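PDB 2II2: alpha-11 giardin from Giardia intestinalis, which binds calcium and is an annexin that probably takes part in calcium-dependent phospholipid binding and in the parasite's attachment and cytoskeletal remodelling. Local coordinates for residues A235-F240 with A275-M280; N229-R234 with W271-C276. All blocks are in the same frame, centred on the assembly; numbering follows the deposited sequence.

Contact 1 (A235-F240 with A275-M280); sequences AVAYAF and ACWGVM. With SO4 (sulfate ion), chain C.
W277 and M280 reach back from the link 275-280 onto helix 232-244, where W277 settles on A237 and Y238, and M280 on F240. The six-membered half of the indole leads, with W277 CH2 3.7 Å from Y238 CA and also close to CB of that tyrosine. The approach to the Y238 ring is at its edge and near its plane, where W277 CH2 stands 4.0 Å from Y238 CD1. Neighbouring W277 CZ3 rests 4.2 Å from A237 CB. With CG anti to the carbonyl carbon (chi1 -64°), the indole is thrown back toward the helix. Beyond the two segments, H241 stacks on W277, and E210 accepts the hydrogen bond of Y238 OH.

The second interaction is a methyl over an aromatic face. M280 is extended throughout, and its chain crosses F240 at about a right angle, ending with M280 CE 3.9 Å from the centroid of the F240 ring and 11° off its normal. The sulfur SD is farther away and oblique, so the methyl makes the closer approach of this Met-aromatic contact. W306 meets the same ring edge-to-face.

No hydrogen bond joins the two segments. On the pyrrole side of the indole, W277 NE1 gives weak hydrogen bonds to two oxygens of a sulfate ion, probably from the crystallisation liquor: O3 at 3.0 Å, strongly bent, and O4 at 3.3 Å, straighter.

The whole is a largely buried helix-to-loop packing of the all-helical annexin fold, an interhelical link fastened by an indole at one point and a Met-aromatic CH-pi contact at another.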
ATOM      1  N   ALA A 235       5.946   4.897  -5.654  1.00  6.81           N
ATOM      2  CA  ALA A 235       5.137   3.687  -5.695  1.00  6.66           C
ATOM      3  C   ALA A 235       3.809   3.928  -4.972  1.00  5.79           C
ATOM      4  O   ALA A 235       2.769   3.492  -5.462  1.00  6.53           O
ATOM      5  CB  ALA A 235       5.865   2.529  -5.047  1.00  7.44           C
ATOM      6  N   VAL A 236       3.880   4.605  -3.820  1.00  6.14           N
ATOM      7  CA  VAL A 236       2.672   4.905  -3.076  1.00  6.91           C
ATOM      8  C   VAL A 236       1.760   5.834  -3.882  1.00  6.72           C
ATOM      9  O   VAL A 236       0.555   5.617  -3.962  1.00  7.29           O
ATOM     10  CB  VAL A 236       3.013   5.513  -1.708  1.00  7.04           C
ATOM     11  CG1 VAL A 236       1.749   5.965  -0.963  1.00  7.81           C
ATOM     12  CG2 VAL A 236       3.778   4.526  -0.857  1.00  7.36           C
ATOM     13  N   ALA A 237       2.342   6.871  -4.492  1.00  6.62           N
ATOM     14  CA  ALA A 237       1.552   7.778  -5.332  1.00  7.09           C
ATOM     15  C   ALA A 237       0.873   7.020  -6.471  1.00  6.83           C
ATOM     16  O   ALA A 237      -0.307   7.268  -6.755  1.00  6.68           O
ATOM     17  CB  ALA A 237       2.428   8.862  -5.899  1.00  8.31           C
ATOM     18  N   TYR A 238       1.596   6.134  -7.160  1.00  6.86           N
ATOM     19  CA  TYR A 238       0.996   5.350  -8.255  1.00  6.21           C
ATOM     20  C   TYR A 238      -0.158   4.494  -7.731  1.00  5.94           C
ATOM     21  O   TYR A 238      -1.224   4.449  -8.343  1.00  6.51           O
ATOM     22  CB  TYR A 238       2.076   4.477  -8.922  1.00  5.86           C
ATOM     23  CG  TYR A 238       1.434   3.547  -9.917  1.00  6.40           C
ATOM     24  CD1 TYR A 238       1.162   3.953 -11.215  1.00  7.50           C
ATOM     25  CD2 TYR A 238       1.051   2.261  -9.543  1.00  7.92           C
ATOM     26  CE1 TYR A 238       0.518   3.102 -12.089  1.00  7.81           C
ATOM     27  CE2 TYR A 238       0.395   1.411 -10.392  1.00  7.60           C
ATOM     28  CZ  TYR A 238       0.129   1.811 -11.668  1.00  6.96           C
ATOM     29  OH  TYR A 238      -0.534   0.940 -12.502  1.00  9.00           O
ATOM     30  N   ALA A 239       0.050   3.821  -6.605  1.00  6.65           N
ATOM     31  CA  ALA A 239      -0.978   2.967  -6.041  1.00  5.85           C
ATOM     32  C   ALA A 239      -2.220   3.797  -5.703  1.00  5.99           C
ATOM     33  O   ALA A 239      -3.362   3.373  -5.944  1.00  6.65           O
ATOM     34  CB  ALA A 239      -0.468   2.242  -4.835  1.00  6.66           C
ATOM     35  N   PHE A 240      -2.007   4.989  -5.166  1.00  6.14           N
ATOM     36  CA  PHE A 240      -3.111   5.872  -4.816  1.00  6.66           C
ATOM     37  C   PHE A 240      -3.872   6.308  -6.065  1.00  6.26           C
ATOM     38  O   PHE A 240      -5.111   6.302  -6.096  1.00  7.53           O
ATOM     39  CB  PHE A 240      -2.617   7.072  -3.963  1.00  7.01           C
ATOM     40  CG  PHE A 240      -3.741   7.762  -3.249  1.00  7.09           C
ATOM     41  CD1 PHE A 240      -4.206   7.270  -2.035  1.00  7.51           C
ATOM     42  CD2 PHE A 240      -4.367   8.862  -3.806  1.00  8.78           C
ATOM     43  CE1 PHE A 240      -5.277   7.840  -1.396  1.00  8.78           C
ATOM     44  CE2 PHE A 240      -5.431   9.468  -3.157  1.00  8.60           C
ATOM     45  CZ  PHE A 240      -5.884   8.958  -1.932  1.00  7.35           C
ATOM     46  N   ALA A 275       1.691  14.506  -8.289  1.00 12.11           N
ATOM     47  CA  ALA A 275       1.490  15.698  -9.116  1.00 13.41           C
ATOM     48  C   ALA A 275       1.504  15.419 -10.635  1.00 14.76           C
ATOM     49  O   ALA A 275       0.860  16.158 -11.410  1.00 16.08           O
ATOM     50  CB  ALA A 275       2.492  16.784  -8.731  1.00 13.70           C
ATOM     51  N   CYS A 276       2.161  14.323 -11.033  1.00 16.12           N
ATOM     52  CA  CYS A 276       2.131  13.720 -12.381  1.00 17.02           C
ATOM     53  C   CYS A 276       0.679  13.712 -12.892  1.00 16.11           C
ATOM     54  O   CYS A 276       0.376  14.077 -14.040  1.00 17.23           O
ATOM     55  CB  CYS A 276       2.704  12.249 -12.336  1.00 15.40           C
ATOM     56  SG  CYS A 276       2.668  11.342 -13.865  1.00 22.79           S
ATOM     57  N   TRP A 277      -0.220  13.312 -12.005  1.00 14.95           N
ATOM     58  CA  TRP A 277      -1.612  12.976 -12.350  1.00 14.47           C
ATOM     59  C   TRP A 277      -2.615  14.054 -11.965  1.00 14.21           C
ATOM     60  O   TRP A 277      -3.703  14.162 -12.520  1.00 15.42           O
ATOM     61  CB  TRP A 277      -1.976  11.648 -11.696  1.00 14.78           C
ATOM     62  CG  TRP A 277      -1.155  10.518 -12.236  1.00 14.36           C
ATOM     63  CD1 TRP A 277      -1.194  10.040 -13.505  1.00 14.77           C
ATOM     64  CD2 TRP A 277      -0.163   9.748 -11.544  1.00 13.06           C
ATOM     65  NE1 TRP A 277      -0.295   9.014 -13.656  1.00 15.54           N
ATOM     66  CE2 TRP A 277       0.345   8.806 -12.466  1.00 14.76           C
ATOM     67  CE3 TRP A 277       0.331   9.751 -10.228  1.00 13.51           C
ATOM     68  CZ2 TRP A 277       1.348   7.893 -12.129  1.00 13.89           C
ATOM     69  CZ3 TRP A 277       1.315   8.847  -9.897  1.00 13.13           C
ATOM     70  CH2 TRP A 277       1.810   7.918 -10.838  1.00 14.88           C
ATOM     71  N   GLY A 278      -2.252  14.843 -10.977  1.00 13.41           N
ATOM     72  CA  GLY A 278      -3.118  15.886 -10.499  1.00 13.04           C
ATOM     73  C   GLY A 278      -2.617  16.347  -9.171  1.00 11.61           C
ATOM     74  O   GLY A 278      -1.540  15.938  -8.715  1.00 13.22           O
ATOM     75  N   VAL A 279      -3.379  17.237  -8.565  1.00 12.62           N
ATOM     76  CA  VAL A 279      -3.068  17.705  -7.241  1.00 12.39           C
ATOM     77  C   VAL A 279      -3.722  16.705  -6.287  1.00 11.24           C
ATOM     78  O   VAL A 279      -4.950  16.541  -6.293  1.00 11.28           O
ATOM     79  CB  VAL A 279      -3.597  19.139  -7.002  1.00 13.49           C
ATOM     80  CG1 VAL A 279      -3.257  19.585  -5.603  1.00 14.96           C
ATOM     81  CG2 VAL A 279      -2.991  20.128  -8.025  1.00 14.22           C
ATOM     82  N   MET A 280      -2.917  16.003  -5.477  1.00 10.71           N
ATOM     83  CA  MET A 280      -3.474  14.941  -4.634  1.00 10.88           C
ATOM     84  C   MET A 280      -4.598  15.442  -3.741  1.00 10.88           C
ATOM     85  O   MET A 280      -5.617  14.785  -3.619  1.00 10.50           O
ATOM     86  CB  MET A 280      -2.370  14.273  -3.816  1.00 10.29           C
ATOM     87  CG  MET A 280      -2.792  12.971  -3.170  1.00  9.64           C
ATOM     88  SD  MET A 280      -1.348  12.177  -2.395  1.00 11.09           S
ATOM     89  CE  MET A 280      -2.182  10.965  -1.369  1.00  9.79           C
TER
HETATM   90  S   SO4 C 802      -1.394   7.605 -16.489  1.00 66.26           S
HETATM   91  O1  SO4 C 802      -1.942   6.858 -17.617  1.00 66.42           O
HETATM   92  O2  SO4 C 802      -2.083   8.888 -16.393  1.00 66.56           O
HETATM   93  O3  SO4 C 802      -1.592   6.849 -15.256  1.00 66.17           O
HETATM   94  O4  SO4 C 802       0.035   7.836 -16.692  1.00 66.27           O

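Contact 2 (N229-R234 with W271-C276); sequences NLAPAR and WVHYAC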
ATOM      1  N   ASN A 229      11.435   1.400  -7.100  1.00  7.29           N
ATOM      2  CA  ASN A 229      12.844   1.552  -7.415  1.00  6.89           C
ATOM      3  C   ASN A 229      13.263   3.010  -7.666  1.00  7.88           C
ATOM      4  O   ASN A 229      14.389   3.394  -7.398  1.00  9.21           O
ATOM      5  CB  ASN A 229      13.245   0.737  -8.615  1.00  7.30           C
ATOM      6  CG  ASN A 229      13.279  -0.751  -8.345  1.00  8.36           C
ATOM      7  OD1 ASN A 229      13.305  -1.182  -7.191  1.00 11.13           O
ATOM      8  ND2 ASN A 229      13.289  -1.543  -9.401  1.00  8.95           N
ATOM      9  N   LEU A 230      12.363   3.767  -8.276  1.00  8.12           N
ATOM     10  CA  LEU A 230      12.614   5.186  -8.538  1.00  8.25           C
ATOM     11  C   LEU A 230      12.496   6.038  -7.266  1.00  8.04           C
ATOM     12  O   LEU A 230      13.384   6.863  -6.983  1.00  9.50           O
ATOM     13  CB  LEU A 230      11.697   5.679  -9.651  1.00  8.24           C
ATOM     14  CG  LEU A 230      11.911   5.014 -11.029  1.00  9.79           C
ATOM     15  CD1 LEU A 230      10.857   5.477 -12.046  1.00  9.09           C
ATOM     16  CD2 LEU A 230      13.318   5.195 -11.585  1.00 11.67           C
ATOM     17  N   ALA A 231      11.447   5.800  -6.472  1.00  7.38           N
ATOM     18  CA  ALA A 231      11.332   6.370  -5.129  1.00  7.41           C
ATOM     19  C   ALA A 231      10.213   5.643  -4.403  1.00  7.20           C
ATOM     20  O   ALA A 231       9.152   5.464  -4.948  1.00  7.52           O
ATOM     21  CB  ALA A 231      10.965   7.844  -5.184  1.00  7.94           C
ATOM     22  N   PRO A 232      10.420   5.200  -3.170  1.00  7.94           N
ATOM     23  CA  PRO A 232       9.332   4.552  -2.444  1.00  8.09           C
ATOM     24  C   PRO A 232       8.015   5.308  -2.472  1.00  7.67           C
ATOM     25  O   PRO A 232       6.953   4.706  -2.661  1.00  7.99           O
ATOM     26  CB  PRO A 232       9.909   4.418  -1.050  1.00  8.30           C
ATOM     27  CG  PRO A 232      11.361   4.130  -1.351  1.00  9.19           C
ATOM     28  CD  PRO A 232      11.697   5.112  -2.444  1.00  8.86           C
ATOM     29  N   ALA A 233       8.055   6.625  -2.295  1.00  6.96           N
ATOM     30  CA  ALA A 233       6.805   7.382  -2.235  1.00  7.45           C
ATOM     31  C   ALA A 233       6.128   7.507  -3.596  1.00  6.95           C
ATOM     32  O   ALA A 233       4.951   7.813  -3.665  1.00  7.37           O
ATOM     33  CB  ALA A 233       7.061   8.764  -1.609  1.00  8.11           C
ATOM     34  N   ARG A 234       6.912   7.308  -4.656  1.00  6.85           N
ATOM     35  CA  ARG A 234       6.366   7.277  -6.002  1.00  6.76           C
ATOM     36  C   ARG A 234       5.509   6.026  -6.216  1.00  6.30           C
ATOM     37  O   ARG A 234       4.499   6.067  -6.923  1.00  6.63           O
ATOM     38  CB  ARG A 234       7.499   7.397  -7.038  1.00  7.44           C
ATOM     39  CG  ARG A 234       7.014   7.740  -8.420  1.00  8.37           C
ATOM     40  CD  ARG A 234       8.170   8.160  -9.261  1.00 10.59           C
ATOM     41  NE  ARG A 234       7.744   8.595 -10.571  1.00 12.39           N
ATOM     42  CZ  ARG A 234       8.562   9.000 -11.534  1.00 12.86           C
ATOM     43  NH1 ARG A 234       9.866   9.045 -11.299  1.00 13.63           N
ATOM     44  NH2 ARG A 234       8.066   9.358 -12.716  1.00 15.62           N
ATOM     45  N   TRP A 271       2.417  12.908  -2.222  1.00  7.10           N
ATOM     46  CA  TRP A 271       1.772  14.004  -2.982  1.00  8.14           C
ATOM     47  C   TRP A 271       2.713  14.663  -3.988  1.00  8.14           C
ATOM     48  O   TRP A 271       2.268  15.185  -5.005  1.00  9.21           O
ATOM     49  CB  TRP A 271       1.166  15.055  -2.038  1.00  8.50           C
ATOM     50  CG  TRP A 271       2.087  15.632  -1.040  1.00  8.62           C
ATOM     51  CD1 TRP A 271       2.187  15.280   0.273  1.00  9.02           C
ATOM     52  CD2 TRP A 271       2.952  16.748  -1.235  1.00 10.17           C
ATOM     53  NE1 TRP A 271       3.110  16.084   0.900  1.00 10.55           N
ATOM     54  CE2 TRP A 271       3.605  16.987  -0.007  1.00 10.06           C
ATOM     55  CE3 TRP A 271       3.276  17.548  -2.345  1.00 10.69           C
ATOM     56  CZ2 TRP A 271       4.553  18.030   0.164  1.00 10.36           C
ATOM     57  CZ3 TRP A 271       4.205  18.562  -2.187  1.00 11.31           C
ATOM     58  CH2 TRP A 271       4.850  18.783  -0.945  1.00 12.65           C
ATOM     59  N   VAL A 272       4.009  14.644  -3.705  1.00  9.09           N
ATOM     60  CA  VAL A 272       5.013  15.188  -4.643  1.00  9.59           C
ATOM     61  C   VAL A 272       4.943  14.440  -5.965  1.00  9.43           C
ATOM     62  O   VAL A 272       4.917  15.033  -7.036  1.00 10.97           O
ATOM     63  CB  VAL A 272       6.457  15.061  -4.051  1.00 10.00           C
ATOM     64  CG1 VAL A 272       7.513  15.498  -5.070  1.00 12.66           C
ATOM     65  CG2 VAL A 272       6.602  15.886  -2.762  1.00 11.36           C
ATOM     66  N   HIS A 273       4.969  13.114  -5.873  1.00  9.17           N
ATOM     67  CA  HIS A 273       4.946  12.270  -7.046  1.00  9.76           C
ATOM     68  C   HIS A 273       3.587  12.178  -7.670  1.00 10.18           C
ATOM     69  O   HIS A 273       3.472  11.879  -8.852  1.00 12.09           O
ATOM     70  CB  HIS A 273       5.421  10.879  -6.703  1.00  9.49           C
ATOM     71  CG  HIS A 273       6.793  10.864  -6.154  1.00 10.48           C
ATOM     72  ND1 HIS A 273       7.907  10.992  -6.949  1.00 10.17           N
ATOM     73  CD2 HIS A 273       7.240  10.758  -4.882  1.00 10.57           C
ATOM     74  CE1 HIS A 273       8.985  10.939  -6.189  1.00  9.42           C
ATOM     75  NE2 HIS A 273       8.612  10.786  -4.934  1.00 11.26           N
ATOM     76  N   TYR A 274       2.548  12.369  -6.872  1.00  9.03           N
ATOM     77  CA  TYR A 274       1.206  12.296  -7.407  1.00  9.52           C
ATOM     78  C   TYR A 274       0.939  13.412  -8.419  1.00 10.69           C
ATOM     79  O   TYR A 274       0.075  13.291  -9.294  1.00 10.65           O
ATOM     80  CB  TYR A 274       0.172  12.314  -6.269  1.00  9.26           C
ATOM     81  CG  TYR A 274      -1.247  12.101  -6.753  1.00  8.46           C
ATOM     82  CD1 TYR A 274      -1.828  10.833  -6.778  1.00  9.81           C
ATOM     83  CD2 TYR A 274      -2.031  13.168  -7.245  1.00  9.63           C
ATOM     84  CE1 TYR A 274      -3.136  10.657  -7.258  1.00 10.06           C
ATOM     85  CE2 TYR A 274      -3.311  12.988  -7.728  1.00  9.99           C
ATOM     86  CZ  TYR A 274      -3.856  11.727  -7.727  1.00  9.47           C
ATOM     87  OH  TYR A 274      -5.112  11.519  -8.201  1.00 10.44           O
ATOM     88  N   ALA A 275       1.691  14.506  -8.289  1.00 12.11           N
ATOM     89  CA  ALA A 275       1.490  15.698  -9.116  1.00 13.41           C
ATOM     90  C   ALA A 275       1.504  15.419 -10.635  1.00 14.76           C
ATOM     91  O   ALA A 275       0.860  16.158 -11.410  1.00 16.08           O
ATOM     92  CB  ALA A 275       2.492  16.784  -8.731  1.00 13.70           C
ATOM     93  N   CYS A 276       2.161  14.323 -11.033  1.00 16.12           N
ATOM     94  CA  CYS A 276       2.131  13.720 -12.381  1.00 17.02           C
ATOM     95  C   CYS A 276       0.679  13.712 -12.892  1.00 16.11           C
ATOM     96  O   CYS A 276       0.376  14.077 -14.040  1.00 17.23           O
ATOM     97  CB  CYS A 276       2.704  12.249 -12.336  1.00 15.40           C
ATOM     98  SG  CYS A 276       2.668  11.342 -13.865  1.00 22.79           S
TER
HETATM   99  O   HOH W   1       4.996   9.864 -10.474  1.00 20.05           O
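R234 sets its CB over one face of the H273 imidazole, and the rest of the chain runs out past the ND1 rim. R234 CB makes a CH-pi contact, slightly off-centre, 3.7 Å from the centroid of the H273 ring and 15° off its normal. R234 CG follows at 3.7 Å from H273 ND1, and R234 CD keeps the same distance from that atom. Extended from CG to NE, the chain then hands over to water: R234 NE donates to a water molecule at 3.0 Å, and this water donates in turn to H273 O, also at 3.0 Å. The guanidinium beyond is only 13° out of parallel with the imidazole plane, though displaced from it.

The backbone joins in on the same face, with R234 N 3.5 Å from H273 CD2. Two methyl groups complete the contact: A231 CB lies 3.8 Å from H273 NE2, and A233 CB packs against H273 CD2. No direct hydrogen bond crosses between the segments.

A231 is the N-cap of helix 232-244, which follows directly on helix 216-230. The imidazole from the short helix 270-274 therefore packs against the junction of two helices at the protein surface, while H273 also touches A237 farther along helix 232-244.

In the fold
Both contacts draw on helix 232-244: contact 2 takes its first turn and the junction with helix 216-230, contact 1 the next turn. The partners come later in the chain, after helix 249-263, and run from helix 270-274 into the link before helix 280-287, with A275 and C276 common to both. Successive parts of one distant segment are thus received by successive turns of one helix. The centres lie about 7 Å apart, and the contacts touch where M280 packs on W271 and Y274. Together they form a continuous packing strip, partly exposed at contact 2 and mostly buried at contact 1, away from the calcium-binding residues I60 and E66.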